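Local structure of pngf-ii (Elizabethkingia meningoseptica, 4R4X) at residues A433-V438 / S524-N529; L466-S471 / S479-S484. The protein removes N-linked glycans from glycoproteins as a peptide:N-glycosidase, probably by hydrolysing the amide bond that joins the innermost sugar to asparagine. All coordinates share one frame; numbering follows the deposited sequence.

Interaction 1: A433-V438 / S524-N529; sequences AGDEFV and SQSFWN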
# COMPACT_ATOMS: atom_id res chain seq x y z
N ALA A 433 17.53 -16.29 28.03
CA ALA A 433 18.28 -17.28 27.24
C ALA A 433 17.38 -17.95 26.23
O ALA A 433 17.65 -19.07 25.81
CB ALA A 433 18.88 -18.35 28.17
N GLY A 434 16.28 -17.30 25.86
CA GLY A 434 15.39 -17.85 24.83
C GLY A 434 15.67 -17.17 23.50
O GLY A 434 16.22 -16.07 23.46
N ASP A 435 15.28 -17.83 22.40
CA ASP A 435 15.69 -17.35 21.09
C ASP A 435 14.98 -16.04 20.62
O ASP A 435 15.35 -15.50 19.61
CB ASP A 435 15.57 -18.44 20.04
CG ASP A 435 16.64 -19.51 20.19
OD1 ASP A 435 17.62 -19.32 20.97
OD2 ASP A 435 16.51 -20.55 19.49
N GLU A 436 13.98 -15.55 21.36
CA GLU A 436 13.49 -14.19 21.11
C GLU A 436 14.64 -13.20 21.34
O GLU A 436 14.76 -12.18 20.65
CB GLU A 436 12.34 -13.83 22.06
CG GLU A 436 11.83 -12.40 21.93
CD GLU A 436 10.57 -12.13 22.74
OE1 GLU A 436 9.99 -13.10 23.30
OE2 GLU A 436 10.16 -10.94 22.85
N PHE A 437 15.47 -13.48 22.35
CA PHE A 437 16.42 -12.51 22.86
C PHE A 437 17.89 -12.84 22.65
O PHE A 437 18.76 -12.04 23.05
CB PHE A 437 16.16 -12.25 24.35
CG PHE A 437 14.83 -11.63 24.62
CD1 PHE A 437 14.56 -10.32 24.20
CD2 PHE A 437 13.83 -12.34 25.30
CE1 PHE A 437 13.32 -9.74 24.45
CE2 PHE A 437 12.59 -11.77 25.55
CZ PHE A 437 12.33 -10.47 25.11
N VAL A 438 18.18 -13.97 22.01
CA VAL A 438 19.55 -14.36 21.72
C VAL A 438 19.74 -14.55 20.21
O VAL A 438 18.97 -15.26 19.58
CB VAL A 438 19.90 -15.71 22.37
CG1 VAL A 438 21.35 -16.10 22.12
CG2 VAL A 438 19.56 -15.71 23.86
N SER A 524 9.18 -23.55 29.11
CA SER A 524 9.42 -22.53 28.08
C SER A 524 10.30 -23.12 26.98
O SER A 524 11.32 -23.74 27.27
CB SER A 524 10.09 -21.29 28.68
OG SER A 524 9.25 -20.71 29.64
N GLN A 525 9.90 -22.93 25.73
CA GLN A 525 10.65 -23.46 24.58
C GLN A 525 11.03 -22.33 23.63
O GLN A 525 10.30 -21.36 23.47
CB GLN A 525 9.79 -24.46 23.79
CG GLN A 525 9.58 -25.80 24.46
CD GLN A 525 9.05 -26.84 23.48
OE1 GLN A 525 7.84 -26.97 23.30
NE2 GLN A 525 9.95 -27.54 22.82
N SER A 526 12.18 -22.50 22.98
CA SER A 526 12.52 -21.68 21.84
C SER A 526 11.95 -22.30 20.54
O SER A 526 11.79 -23.52 20.40
CB SER A 526 14.04 -21.47 21.75
OG SER A 526 14.46 -20.50 22.70
N PHE A 527 11.61 -21.44 19.59
CA PHE A 527 11.06 -21.87 18.31
C PHE A 527 11.22 -20.80 17.26
O PHE A 527 11.46 -19.62 17.58
CB PHE A 527 9.59 -22.29 18.44
CG PHE A 527 8.68 -21.21 18.96
CD1 PHE A 527 7.99 -20.37 18.09
CD2 PHE A 527 8.45 -21.09 20.33
CE1 PHE A 527 7.12 -19.39 18.58
CE2 PHE A 527 7.59 -20.12 20.81
CZ PHE A 527 6.93 -19.26 19.94
N TRP A 528 11.17 -21.21 15.99
CA TRP A 528 11.48 -20.30 14.87
C TRP A 528 10.37 -20.32 13.82
O TRP A 528 10.10 -21.37 13.24
CB TRP A 528 12.83 -20.66 14.25
CG TRP A 528 13.95 -20.24 15.14
CD1 TRP A 528 14.39 -20.88 16.27
CD2 TRP A 528 14.70 -19.04 15.05
NE1 TRP A 528 15.39 -20.15 16.86
CE2 TRP A 528 15.61 -19.02 16.12
CE3 TRP A 528 14.73 -17.98 14.13
CZ2 TRP A 528 16.53 -17.98 16.30
CZ3 TRP A 528 15.63 -16.96 14.32
CH2 TRP A 528 16.50 -16.95 15.39
N ASN A 529 9.74 -19.17 13.61
CA ASN A 529 8.74 -18.97 12.58
C ASN A 529 9.45 -18.57 11.29
O ASN A 529 9.95 -17.43 11.17
CB ASN A 529 7.77 -17.87 12.96
CG ASN A 529 6.80 -18.27 14.05
OD1 ASN A 529 6.26 -19.37 14.06
ND2 ASN A 529 6.52 -17.33 14.93
O HOH W 1 16.34 -21.43 24.39
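Asp435 meets Ser526 and Trp528 together, and it shows how one buried aspartate can join a loop to a strand through both its backbone and its carboxylate. The backbone makes the first bond: Asp435 N donates to Ser526 OG over 2.8 Å. From there the side chain passes over Ser526. Asp435 CB is 3.5 Å from Ser526 OG, and CB also lies off the NE1 edge of the indole, 3.6 Å from Trp528 NE1. Next along the chain, Asp435 CG packs 3.6 Å from Ser526 CB. Its position follows from chi1 of -73°, which sets CG opposite the carbonyl carbon and swings the carboxylate toward the strand.

The strand in question, 527-537, runs between 416-428 and 378-384 in an antiparallel sheet, whereas the loop holding Asp435 leads from strand 416-428 into 442-446 of a second sheet. The loop thus links two antiparallel sheets, consistent with the jelly-roll beta sandwiches of PNGase F.

At the tip the two oxygens have different duties. OD1 forms a salt bridge with Lys440, the strongest polar partner of the side chain. OD2 takes the indole N-H: Trp528 NE1 to Asp435 OD2 is 2.9 Å and nearly straight at 166°. This bond lies close to the ring plane and meets OD2 on the anti side but tilted out of the carboxylate plane, the two planes being 56° apart. Gly518 N is a second donor to OD2, so that three groups fix the carboxylate's rotation. Ser526 OG, already an acceptor from Asp435 N, donates to a water 2.7 Å away, which in turn donates to Ala433 O, two residues before Asp435.

Interaction 2: L466-S471 / S479-S484; sequences LFNPAS and SSSDLS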
# COMPACT_ATOMS: atom_id res chain seq x y z
N LEU A 466 6.21 4.55 21.74
CA LEU A 466 4.92 5.23 21.89
C LEU A 466 3.74 4.42 21.32
O LEU A 466 2.57 4.80 21.49
CB LEU A 466 4.97 6.62 21.26
CG LEU A 466 5.90 7.64 21.92
CD1 LEU A 466 5.86 8.98 21.18
CD2 LEU A 466 5.59 7.81 23.40
N PHE A 467 4.05 3.33 20.62
CA PHE A 467 3.02 2.38 20.20
C PHE A 467 2.70 1.36 21.30
O PHE A 467 1.78 0.56 21.14
CB PHE A 467 3.44 1.63 18.93
CG PHE A 467 3.58 2.51 17.72
CD1 PHE A 467 2.49 2.78 16.89
CD2 PHE A 467 4.81 3.09 17.41
CE1 PHE A 467 2.62 3.59 15.79
CE2 PHE A 467 4.95 3.91 16.30
CZ PHE A 467 3.85 4.14 15.46
N ASN A 468 3.44 1.39 22.42
CA ASN A 468 3.49 0.25 23.35
C ASN A 468 3.12 0.61 24.80
O ASN A 468 3.92 0.39 25.72
CB ASN A 468 4.89 -0.39 23.34
CG ASN A 468 5.15 -1.24 22.08
OD1 ASN A 468 4.73 -2.40 22.00
ND2 ASN A 468 5.84 -0.69 21.13
N PRO A 469 1.91 1.13 25.03
CA PRO A 469 1.57 1.54 26.39
C PRO A 469 1.67 0.46 27.48
O PRO A 469 2.10 0.77 28.59
CB PRO A 469 0.14 2.08 26.25
CG PRO A 469 -0.41 1.41 25.03
CD PRO A 469 0.78 1.30 24.11
N ALA A 470 1.30 -0.79 27.17
CA ALA A 470 1.27 -1.86 28.15
C ALA A 470 2.60 -2.65 28.23
O ALA A 470 2.66 -3.68 28.88
CB ALA A 470 0.11 -2.80 27.86
N SER A 471 3.67 -2.16 27.61
CA SER A 471 4.97 -2.86 27.68
C SER A 471 5.45 -2.88 29.13
O SER A 471 5.39 -1.87 29.82
CB SER A 471 6.02 -2.19 26.82
OG SER A 471 7.34 -2.77 27.04
N SER A 479 12.05 -0.88 28.95
CA SER A 479 10.75 -1.45 28.74
C SER A 479 10.89 -2.62 27.77
O SER A 479 11.79 -2.64 26.94
CB SER A 479 9.81 -0.36 28.17
OG SER A 479 8.44 -0.71 28.29
N SER A 480 10.01 -3.61 27.88
CA SER A 480 10.11 -4.80 27.05
C SER A 480 10.17 -4.47 25.57
O SER A 480 10.94 -5.11 24.84
CB SER A 480 8.94 -5.76 27.31
OG SER A 480 9.11 -6.95 26.55
N SER A 481 9.41 -3.47 25.13
CA SER A 481 9.34 -3.12 23.72
C SER A 481 10.64 -2.49 23.18
O SER A 481 10.80 -2.40 21.99
CB SER A 481 8.10 -2.19 23.45
OG SER A 481 8.24 -0.92 24.07
N ASP A 482 11.52 -2.04 24.07
CA ASP A 482 12.82 -1.48 23.72
C ASP A 482 13.87 -2.54 23.35
O ASP A 482 14.86 -2.21 22.71
CB ASP A 482 13.43 -0.71 24.90
CG ASP A 482 12.57 0.46 25.40
OD1 ASP A 482 11.77 1.03 24.60
OD2 ASP A 482 12.75 0.86 26.59
N LEU A 483 13.69 -3.77 23.81
CA LEU A 483 14.76 -4.74 23.79
C LEU A 483 15.04 -5.29 22.39
O LEU A 483 14.11 -5.50 21.59
CB LEU A 483 14.45 -5.88 24.74
CG LEU A 483 14.15 -5.52 26.19
CD1 LEU A 483 13.72 -6.77 26.89
CD2 LEU A 483 15.39 -4.92 26.85
N SER A 484 16.31 -5.48 22.10
CA SER A 484 16.77 -6.06 20.85
C SER A 484 16.34 -7.54 20.75
O SER A 484 16.35 -8.27 21.76
CB SER A 484 18.31 -5.90 20.72
OG SER A 484 18.67 -4.53 20.59
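With chi1 of 172° in Ser471 and -163° in Ser479, each hydroxyl stands opposite its own backbone N, and the two hydroxyls point toward each other. Ser471 OG and Ser479 OG are 2.6 Å apart in a short hydrogen bond. Ser471 OG also accepts from the other segment: Ser481 N points at it over 2.9 Å, with an N-H...O angle of 151°. Ser480 N is equally near, but its N-H is badly aimed and makes no bond.

The N-H that Ser471 OG accepts belongs to a short 3-10 segment, 480-482, while Ser471 itself ends a type I beta turn that begins at Asn468. Both belong to the long excursion between strands 449-454 and 493-504, which is also tied by the disulfide Cys461-Cys489. A serine side chain here reaches a backbone N-H at the first turn of the 3-10 segment, while Ser479 N is held by Asp482 OD2, 3.0 Å away and above the carboxylate plane.

At the other end of the turn, Asn468 lays its amide against Ser481, with CG 3.4 Å from Ser481 CB. The amide makes its hydrogen bonds to others, OD1 to Phe306 N and ND2 to Tyr464 O, which hold its orientation. Ser479 OG is likewise bonded to Gly472 O, just beyond the turn.

Although their centres are about 18 Å apart, interactions 1 and 2 touch directly. The ring of Phe437, from the loop of interaction 1, packs against the tail of 479-484: Phe437 CD1 is 3.7 Å from Ser484 O, and Phe437 CE1 is 3.9 Å from Leu483 CD1. Arg485 adds a polar connection, pairing with Glu436 in a salt bridge while donating to Ser480 O. In sequence, interaction 2 falls between the two segments of interaction 1. The zinc ions are bound by other residues, Glu52 with Asp159 and His542 with His545 in the C-terminal polyhistidine run, probably a purification tag. In PNGase F the substrate site lies between two jelly rolls; neither contact has an identified catalytic residue.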